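Long-range contacts in Cyclo(L-leucyl-L-leucyl) synthase (Staphylococcus haemolyticus, PDB 6EZ3), which joins two leucines from leucyl-tRNA into cyclo(L-Leu-L-Leu) without ATP, and can also build in other nonpolar residues such as phenylalanine and methionine: residues I42-N47 with I96-T101; Q18-V23 with S48-F53. All coordinates share one frame; numbering follows the deposited sequence.

Contact 1: residues I42-N47 with I96-T101. With SO4 (sulfate ion), chain G.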
ATOM      1  N   ILE A  42       0.148   7.852 -13.118  1.00 41.64           N
ATOM      2  CA  ILE A  42       1.147   7.106 -12.344  1.00 39.73           C
ATOM      3  C   ILE A  42       1.652   5.880 -13.098  1.00 42.97           C
ATOM      4  O   ILE A  42       2.815   5.546 -12.959  1.00 42.49           O
ATOM      5  CB  ILE A  42       0.689   6.759 -10.887  1.00 41.55           C
ATOM      6  CG1 ILE A  42      -0.665   6.038 -10.854  1.00 40.20           C
ATOM      7  CG2 ILE A  42       0.693   8.024  -9.998  1.00 42.32           C
ATOM      8  CD1 ILE A  42      -1.112   5.570  -9.550  1.00 45.16           C
ATOM      9  N   ILE A  43       0.793   5.223 -13.901  1.00 39.06           N
ATOM     10  CA  ILE A  43       1.195   4.063 -14.691  1.00 37.56           C
ATOM     11  C   ILE A  43       2.127   4.525 -15.810  1.00 43.27           C
ATOM     12  O   ILE A  43       3.232   3.987 -15.959  1.00 44.67           O
ATOM     13  CB  ILE A  43       0.005   3.221 -15.190  1.00 39.20           C
ATOM     14  CG1 ILE A  43      -0.770   2.637 -13.986  1.00 38.89           C
ATOM     15  CG2 ILE A  43       0.498   2.134 -16.162  1.00 38.56           C
ATOM     16  CD1 ILE A  43      -1.695   1.378 -14.285  1.00 45.83           C
ATOM     17  N   GLN A  44       1.716   5.562 -16.549  1.00 38.46           N
ATOM     18  CA  GLN A  44       2.546   6.108 -17.610  1.00 38.58           C
ATOM     19  C   GLN A  44       3.912   6.518 -17.079  1.00 44.37           C
ATOM     20  O   GLN A  44       4.909   6.230 -17.729  1.00 44.38           O
ATOM     21  CB  GLN A  44       1.840   7.268 -18.329  1.00 40.05           C
ATOM     22  CG  GLN A  44       0.806   6.827 -19.391  1.00 56.86           C
ATOM     23  CD  GLN A  44       1.337   5.935 -20.502  1.00 77.52           C
ATOM     24  OE1 GLN A  44       2.519   6.004 -20.906  1.00 76.06           O
ATOM     25  NE2 GLN A  44       0.462   5.067 -21.019  1.00 65.52           N
ATOM     26  N   TRP A  45       3.953   7.114 -15.859  1.00 42.65           N
ATOM     27  CA  TRP A  45       5.158   7.538 -15.128  1.00 42.68           C
ATOM     28  C   TRP A  45       6.029   6.338 -14.739  1.00 45.09           C
ATOM     29  O   TRP A  45       7.234   6.360 -14.977  1.00 44.34           O
ATOM     30  CB  TRP A  45       4.786   8.347 -13.862  1.00 41.76           C
ATOM     31  CG  TRP A  45       5.970   8.737 -13.015  1.00 42.64           C
ATOM     32  CD1 TRP A  45       6.805   9.795 -13.216  1.00 45.64           C
ATOM     33  CD2 TRP A  45       6.470   8.043 -11.862  1.00 42.48           C
ATOM     34  NE1 TRP A  45       7.796   9.803 -12.260  1.00 45.27           N
ATOM     35  CE2 TRP A  45       7.619   8.734 -11.421  1.00 46.34           C
ATOM     36  CE3 TRP A  45       6.071   6.883 -11.168  1.00 43.95           C
ATOM     37  CZ2 TRP A  45       8.367   8.316 -10.314  1.00 45.60           C
ATOM     38  CZ3 TRP A  45       6.824   6.458 -10.080  1.00 45.59           C
ATOM     39  CH2 TRP A  45       7.951   7.178  -9.659  1.00 46.31           C
ATOM     40  N   ALA A  46       5.411   5.293 -14.159  1.00 40.61           N
ATOM     41  CA  ALA A  46       6.117   4.102 -13.729  1.00 39.86           C
ATOM     42  C   ALA A  46       6.746   3.515 -14.942  1.00 46.72           C
ATOM     43  O   ALA A  46       7.957   3.322 -14.945  1.00 46.48           O
ATOM     44  CB  ALA A  46       5.152   3.101 -13.107  1.00 39.91           C
ATOM     45  N   ASN A  47       5.933   3.317 -16.004  1.00 45.32           N
ATOM     46  CA  ASN A  47       6.307   2.703 -17.272  1.00 46.52           C
ATOM     47  C   ASN A  47       7.483   3.364 -17.950  1.00 54.85           C
ATOM     48  O   ASN A  47       8.382   2.663 -18.419  1.00 57.49           O
ATOM     49  CB  ASN A  47       5.113   2.644 -18.206  1.00 47.07           C
ATOM     50  CG  ASN A  47       5.386   1.969 -19.519  1.00 60.28           C
ATOM     51  OD1 ASN A  47       5.830   0.829 -19.572  1.00 57.01           O
ATOM     52  ND2 ASN A  47       5.076   2.647 -20.605  1.00 48.25           N
ATOM     53  N   ILE A  96      -2.020  -2.283 -21.099  1.00 42.33           N
ATOM     54  CA  ILE A  96      -2.080  -2.623 -22.530  1.00 41.13           C
ATOM     55  C   ILE A  96      -1.553  -1.465 -23.376  1.00 42.61           C
ATOM     56  O   ILE A  96      -0.726  -1.685 -24.277  1.00 42.90           O
ATOM     57  CB  ILE A  96      -3.468  -3.061 -23.011  1.00 43.87           C
ATOM     58  CG1 ILE A  96      -3.963  -4.301 -22.262  1.00 44.92           C
ATOM     59  CG2 ILE A  96      -3.410  -3.342 -24.510  1.00 44.71           C
ATOM     60  CD1 ILE A  96      -5.482  -4.334 -22.025  1.00 58.30           C
ATOM     61  N   LYS A  97      -1.996  -0.233 -23.056  1.00 35.36           N
ATOM     62  CA  LYS A  97      -1.548   0.952 -23.772  1.00 34.43           C
ATOM     63  C   LYS A  97      -0.031   1.086 -23.712  1.00 40.58           C
ATOM     64  O   LYS A  97       0.566   1.669 -24.610  1.00 37.03           O
ATOM     65  CB  LYS A  97      -2.209   2.196 -23.195  1.00 36.19           C
ATOM     66  CG  LYS A  97      -3.715   2.334 -23.477  1.00 34.46           C
ATOM     67  CD  LYS A  97      -4.187   3.758 -23.211  1.00 29.30           C
ATOM     68  CE  LYS A  97      -5.574   3.819 -22.660  1.00 40.94           C
ATOM     69  NZ  LYS A  97      -5.930   5.217 -22.330  1.00 56.04           N
ATOM     70  N   CYS A  98       0.598   0.496 -22.664  1.00 43.36           N
ATOM     71  CA  CYS A  98       2.050   0.523 -22.442  1.00 45.05           C
ATOM     72  C   CYS A  98       2.785  -0.618 -23.151  1.00 51.68           C
ATOM     73  O   CYS A  98       4.028  -0.669 -23.118  1.00 50.26           O
ATOM     74  CB  CYS A  98       2.363   0.553 -20.950  1.00 45.10           C
ATOM     75  SG  CYS A  98       1.884   2.087 -20.132  1.00 49.07           S
ATOM     76  N   ASN A  99       2.016  -1.506 -23.831  1.00 50.37           N
ATOM     77  CA  ASN A  99       2.503  -2.707 -24.516  1.00 51.03           C
ATOM     78  C   ASN A  99       3.250  -3.613 -23.509  1.00 57.87           C
ATOM     79  O   ASN A  99       4.381  -4.083 -23.741  1.00 58.93           O
ATOM     80  CB  ASN A  99       3.340  -2.398 -25.766  1.00 47.33           C
ATOM     81  CG  ASN A  99       3.582  -3.611 -26.640  1.00 60.96           C
ATOM     82  OD1 ASN A  99       2.758  -4.551 -26.709  1.00 47.37           O
ATOM     83  ND2 ASN A  99       4.742  -3.622 -27.300  1.00 52.81           N
ATOM     84  N   LYS A 100       2.607  -3.803 -22.360  1.00 53.04           N
ATOM     85  CA  LYS A 100       3.115  -4.635 -21.299  1.00 52.33           C
ATOM     86  C   LYS A 100       2.030  -5.674 -20.958  1.00 55.69           C
ATOM     87  O   LYS A 100       0.839  -5.443 -21.223  1.00 55.39           O
ATOM     88  CB  LYS A 100       3.584  -3.783 -20.088  1.00 53.68           C
ATOM     89  CG  LYS A 100       4.911  -3.039 -20.361  1.00 63.80           C
ATOM     90  CD  LYS A 100       5.680  -2.671 -19.083  1.00 74.53           C
ATOM     91  CE  LYS A 100       7.068  -2.109 -19.353  1.00 72.24           C
ATOM     92  NZ  LYS A 100       7.688  -1.530 -18.119  1.00 76.72           N
ATOM     93  N   THR A 101       2.457  -6.846 -20.460  1.00 50.14           N
ATOM     94  CA  THR A 101       1.540  -7.906 -20.078  1.00 49.52           C
ATOM     95  C   THR A 101       0.936  -7.595 -18.718  1.00 54.57           C
ATOM     96  O   THR A 101       1.605  -7.006 -17.884  1.00 55.47           O
ATOM     97  CB  THR A 101       2.231  -9.272 -20.093  1.00 56.28           C
ATOM     98  OG1 THR A 101       3.229  -9.317 -19.074  1.00 60.64           O
ATOM     99  CG2 THR A 101       2.806  -9.653 -21.465  1.00 49.65           C
TER
HETATM  100  S   SO4 G 301       6.622  -7.532 -20.829  1.00 93.81           S
HETATM  101  O1  SO4 G 301       6.987  -6.817 -19.594  1.00 93.92           O
HETATM  102  O2  SO4 G 301       5.676  -6.696 -21.571  1.00 92.79           O
HETATM  103  O3  SO4 G 301       7.842  -7.769 -21.624  1.00 94.06           O
HETATM  104  O4  SO4 G 301       6.012  -8.841 -20.518  1.00 92.65           O

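Contact 2: residues Q18-V23 with S48-F53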
ATOM      1  N   GLN A  18      17.457   5.871  -7.951  1.00 42.41           N
ATOM      2  CA  GLN A  18      18.480   6.112  -8.966  1.00 41.38           C
ATOM      3  C   GLN A  18      18.619   4.919  -9.920  1.00 45.24           C
ATOM      4  O   GLN A  18      18.594   5.130 -11.135  1.00 47.47           O
ATOM      5  CB  GLN A  18      19.827   6.432  -8.307  1.00 42.55           C
ATOM      6  CG  GLN A  18      20.935   6.748  -9.316  1.00 60.63           C
ATOM      7  CD  GLN A  18      22.214   7.221  -8.688  1.00 81.48           C
ATOM      8  OE1 GLN A  18      22.773   6.559  -7.807  1.00 78.22           O
ATOM      9  NE2 GLN A  18      22.714   8.361  -9.151  1.00 74.05           N
ATOM     10  N   ARG A  19      18.729   3.685  -9.364  1.00 38.42           N
ATOM     11  CA  ARG A  19      18.896   2.435 -10.092  1.00 37.93           C
ATOM     12  C   ARG A  19      17.722   2.082 -11.073  1.00 43.08           C
ATOM     13  O   ARG A  19      17.955   1.384 -12.050  1.00 43.86           O
ATOM     14  CB  ARG A  19      19.164   1.278  -9.107  1.00 37.47           C
ATOM     15  CG  ARG A  19      20.560   1.273  -8.492  1.00 38.89           C
ATOM     16  CD  ARG A  19      20.729   0.281  -7.353  1.00 45.30           C
ATOM     17  NE  ARG A  19      20.760   0.983  -6.062  1.00 65.93           N
ATOM     18  CZ  ARG A  19      20.859   0.391  -4.872  1.00 92.14           C
ATOM     19  NH1 ARG A  19      20.862   1.118  -3.760  1.00 80.06           N
ATOM     20  NH2 ARG A  19      20.958  -0.930  -4.785  1.00 92.85           N
ATOM     21  N   LYS A  20      16.508   2.587 -10.829  1.00 39.28           N
ATOM     22  CA  LYS A  20      15.235   2.403 -11.577  1.00 38.73           C
ATOM     23  C   LYS A  20      14.882   0.919 -11.916  1.00 46.00           C
ATOM     24  O   LYS A  20      14.286   0.639 -12.970  1.00 45.19           O
ATOM     25  CB  LYS A  20      15.151   3.296 -12.806  1.00 37.86           C
ATOM     26  CG  LYS A  20      15.294   4.756 -12.426  1.00 39.41           C
ATOM     27  CD  LYS A  20      14.043   5.574 -12.566  1.00 33.89           C
ATOM     28  CE  LYS A  20      13.971   6.696 -11.566  1.00 28.10           C
ATOM     29  NZ  LYS A  20      15.248   7.453 -11.431  1.00 27.62           N
ATOM     30  N   LYS A  21      15.173  -0.015 -10.976  1.00 44.37           N
ATOM     31  CA  LYS A  21      14.886  -1.428 -11.237  1.00 44.67           C
ATOM     32  C   LYS A  21      13.397  -1.769 -11.227  1.00 50.28           C
ATOM     33  O   LYS A  21      12.924  -2.353 -12.196  1.00 53.54           O
ATOM     34  CB  LYS A  21      15.660  -2.353 -10.301  1.00 48.43           C
ATOM     35  CG  LYS A  21      17.145  -2.481 -10.641  1.00 80.36           C
ATOM     36  CD  LYS A  21      17.781  -3.661  -9.907  1.00 94.62           C
ATOM     37  CE  LYS A  21      19.165  -3.371  -9.363  1.00111.46           C
ATOM     38  NZ  LYS A  21      19.486  -4.220  -8.176  1.00121.60           N
ATOM     39  N   HIS A  22      12.651  -1.403 -10.164  1.00 43.89           N
ATOM     40  CA  HIS A  22      11.227  -1.693 -10.037  1.00 42.42           C
ATOM     41  C   HIS A  22      10.513  -0.742  -9.058  1.00 47.88           C
ATOM     42  O   HIS A  22      11.097  -0.342  -8.040  1.00 51.44           O
ATOM     43  CB  HIS A  22      11.063  -3.143  -9.588  1.00 42.89           C
ATOM     44  CG  HIS A  22       9.643  -3.640  -9.504  1.00 46.81           C
ATOM     45  ND1 HIS A  22       8.910  -3.580  -8.319  1.00 48.75           N
ATOM     46  CD2 HIS A  22       8.886  -4.242 -10.441  1.00 48.30           C
ATOM     47  CE1 HIS A  22       7.735  -4.117  -8.595  1.00 47.52           C
ATOM     48  NE2 HIS A  22       7.673  -4.538  -9.848  1.00 47.64           N
ATOM     49  N   VAL A  23       9.234  -0.426  -9.344  1.00 39.66           N
ATOM     50  CA  VAL A  23       8.368   0.397  -8.497  1.00 37.17           C
ATOM     51  C   VAL A  23       7.017  -0.320  -8.277  1.00 43.30           C
ATOM     52  O   VAL A  23       6.549  -1.056  -9.159  1.00 43.36           O
ATOM     53  CB  VAL A  23       8.194   1.859  -9.033  1.00 38.61           C
ATOM     54  CG1 VAL A  23       7.450   1.939 -10.383  1.00 36.90           C
ATOM     55  CG2 VAL A  23       7.522   2.743  -7.993  1.00 38.48           C
ATOM     56  N   SER A  48       7.482   4.704 -17.990  1.00 51.70           N
ATOM     57  CA  SER A  48       8.500   5.535 -18.627  1.00 51.05           C
ATOM     58  C   SER A  48       9.824   5.581 -17.910  1.00 56.42           C
ATOM     59  O   SER A  48      10.863   5.610 -18.568  1.00 60.90           O
ATOM     60  CB  SER A  48       7.977   6.944 -18.834  1.00 53.28           C
ATOM     61  OG  SER A  48       6.835   6.860 -19.675  1.00 67.54           O
ATOM     62  N   ASN A  49       9.808   5.596 -16.595  1.00 48.69           N
ATOM     63  CA  ASN A  49      11.012   5.720 -15.801  1.00 47.21           C
ATOM     64  C   ASN A  49      11.676   4.402 -15.330  1.00 51.40           C
ATOM     65  O   ASN A  49      12.898   4.379 -15.125  1.00 52.40           O
ATOM     66  CB  ASN A  49      10.708   6.597 -14.606  1.00 44.87           C
ATOM     67  CG  ASN A  49      10.474   8.022 -14.972  1.00 68.14           C
ATOM     68  OD1 ASN A  49       9.359   8.450 -15.310  1.00 63.63           O
ATOM     69  ND2 ASN A  49      11.542   8.782 -14.869  1.00 61.97           N
ATOM     70  N   PHE A  50      10.895   3.332 -15.130  1.00 45.67           N
ATOM     71  CA  PHE A  50      11.412   2.098 -14.541  1.00 44.66           C
ATOM     72  C   PHE A  50      11.522   0.908 -15.485  1.00 53.73           C
ATOM     73  O   PHE A  50      10.823   0.838 -16.519  1.00 54.26           O
ATOM     74  CB  PHE A  50      10.576   1.710 -13.304  1.00 44.37           C
ATOM     75  CG  PHE A  50      10.699   2.670 -12.142  1.00 43.89           C
ATOM     76  CD1 PHE A  50      10.006   3.879 -12.140  1.00 45.24           C
ATOM     77  CD2 PHE A  50      11.491   2.357 -11.038  1.00 43.83           C
ATOM     78  CE1 PHE A  50      10.117   4.762 -11.062  1.00 45.12           C
ATOM     79  CE2 PHE A  50      11.593   3.240  -9.959  1.00 44.75           C
ATOM     80  CZ  PHE A  50      10.896   4.427  -9.973  1.00 42.39           C
ATOM     81  N   ASP A  51      12.390  -0.058 -15.082  1.00 51.79           N
ATOM     82  CA  ASP A  51      12.605  -1.289 -15.823  1.00 52.52           C
ATOM     83  C   ASP A  51      11.335  -2.118 -15.744  1.00 54.96           C
ATOM     84  O   ASP A  51      10.896  -2.669 -16.754  1.00 56.30           O
ATOM     85  CB  ASP A  51      13.828  -2.085 -15.289  1.00 54.88           C
ATOM     86  CG  ASP A  51      15.203  -1.430 -15.438  1.00 59.04           C
ATOM     87  OD1 ASP A  51      15.311  -0.416 -16.166  1.00 55.00           O
ATOM     88  OD2 ASP A  51      16.168  -1.943 -14.836  1.00 67.37           O
ATOM     89  N   ASP A  52      10.692  -2.108 -14.568  1.00 48.14           N
ATOM     90  CA  ASP A  52       9.464  -2.855 -14.307  1.00 46.57           C
ATOM     91  C   ASP A  52       8.646  -2.198 -13.186  1.00 50.38           C
ATOM     92  O   ASP A  52       9.210  -1.497 -12.341  1.00 52.50           O
ATOM     93  CB  ASP A  52       9.866  -4.262 -13.864  1.00 47.99           C
ATOM     94  CG  ASP A  52       8.908  -5.355 -14.240  1.00 66.01           C
ATOM     95  OD1 ASP A  52       9.232  -6.540 -13.981  1.00 69.42           O
ATOM     96  OD2 ASP A  52       7.840  -5.038 -14.805  1.00 74.03           O
ATOM     97  N   PHE A  53       7.332  -2.457 -13.138  1.00 43.88           N
ATOM     98  CA  PHE A  53       6.450  -1.982 -12.071  1.00 42.38           C
ATOM     99  C   PHE A  53       5.377  -3.006 -11.793  1.00 45.76           C
ATOM    100  O   PHE A  53       5.110  -3.886 -12.612  1.00 45.07           O
ATOM    101  CB  PHE A  53       5.803  -0.630 -12.407  1.00 44.52           C
ATOM    102  CG  PHE A  53       4.853  -0.659 -13.585  1.00 46.00           C
ATOM    103  CD1 PHE A  53       3.484  -0.791 -13.390  1.00 47.60           C
ATOM    104  CD2 PHE A  53       5.331  -0.565 -14.889  1.00 48.53           C
ATOM    105  CE1 PHE A  53       2.616  -0.872 -14.472  1.00 48.45           C
ATOM    106  CE2 PHE A  53       4.459  -0.638 -15.971  1.00 51.55           C
ATOM    107  CZ  PHE A  53       3.103  -0.765 -15.752  1.00 49.27           C
TER

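Contact 1: residues I42-N47 with I96-T101
The side-chain amides of N47 and Q44 each turn one flat face to the thiol of C98, and their two planes stand roughly at right angles. SG lies over the N47 amide, 3.3 Å from N47 ND2, and CB of C98 sits over the same face. From the Q44 amide the approach is off-centre, with Q44 NE2 at 3.4 Å from C98 SG. With CG of N47 anti to the backbone N (chi1 -177°), the amide is carried out from the helix toward 96-101. I43 backs the thiol with its CG2 branch, 4.2 Å from C98 SG.

C98 lies in the turn that ends helix 73-97: N99, with positive phi, closes that helix in a Schellman motif, and N99 N bonds to I96 O at 2.8 Å. The contact thus sets this helix end on helix 36-49 of the Rossmann-like core. R89, which by similarity may bind aminoacyl-tRNA, lies further back on the same long helix, its side chain about 11 Å from that of I43.

After the turn K100 runs out extended and crosses N47, its CE 3.2 Å from N47 OD1. E94, on helix 73-97, hydrogen-bonds Q44 NE2 and forms a salt bridge with K97 NZ. A sulfate, probably from the crystallisation liquor, accepts a hydrogen bond from T101 OG1 to its O4 (3.2 Å) and another from R105.

Contact 2: residues Q18-V23 with S48-F53
F50 has CG anti to its carbonyl carbon (chi1 -67°), which lays the ring between K20 and V23. V23 places CG1 between its backbone N and carbonyl carbon (chi1 66°), and this branch meets both F50 and F53. The ring is covered over its centre on opposite faces: K20 CD lies 4.1 Å from the F50 centroid, V23 CB 3.7 Å from that centroid on the other side. Both are CH-pi contacts, and both side chains cross the phenylalanine at about a right angle. V23 CG1 also packs 3.7 Å from F53 CB.

Both segments pass from a helix end into a strand, and strands 22-26 and 52-57, with helix 36-49 between them, form a Rossmann-like beta-alpha-beta unit, running side by side and parallel. K20 leaves its helix with positive phi, and its carbonyl accepts the amide of D51 (D51 N to K20 O 2.9 Å) in a nearly straight bond, 162° at the hydrogen. Next a weak bond links D52 N with K21 O, and further on V23 N donates to D52 O at 3.2 Å.

The H22 imidazole has D52 CB in plane at its edge, 3.6 Å from H22 CD2. Both its nitrogens have hydrogen-bond partners, ND1 in T191 and NE2 in S54, which should fix the ring's rotation. D52 forms a salt bridge with R105. Strand 22-26 leads on toward S28, the probable nucleophile.

Along the chain the segments alternate: 18-23 of contact 2, 42-47 of contact 1, then 48-53 and 96-101, so the two contacts interlock. Their centres are 12 Å apart, and both use helix 36-49, the crossover between strands 22-26 and 52-57; contact 1 involves its last turns and contact 2 the exit from it. They touch directly, A46 packing on V23 and F53, and W45 meeting the F50 ring edge-to-face. Contact 2 joins neighbouring parallel strands near their N-terminal ends, while contact 1 adds the end of helix 73-97 on the outside of the crossover. The long helix with K79 and R89, which by similarity could help bind aminoacyl-tRNA, rests its end on helix 36-49, itself packed on the sheet.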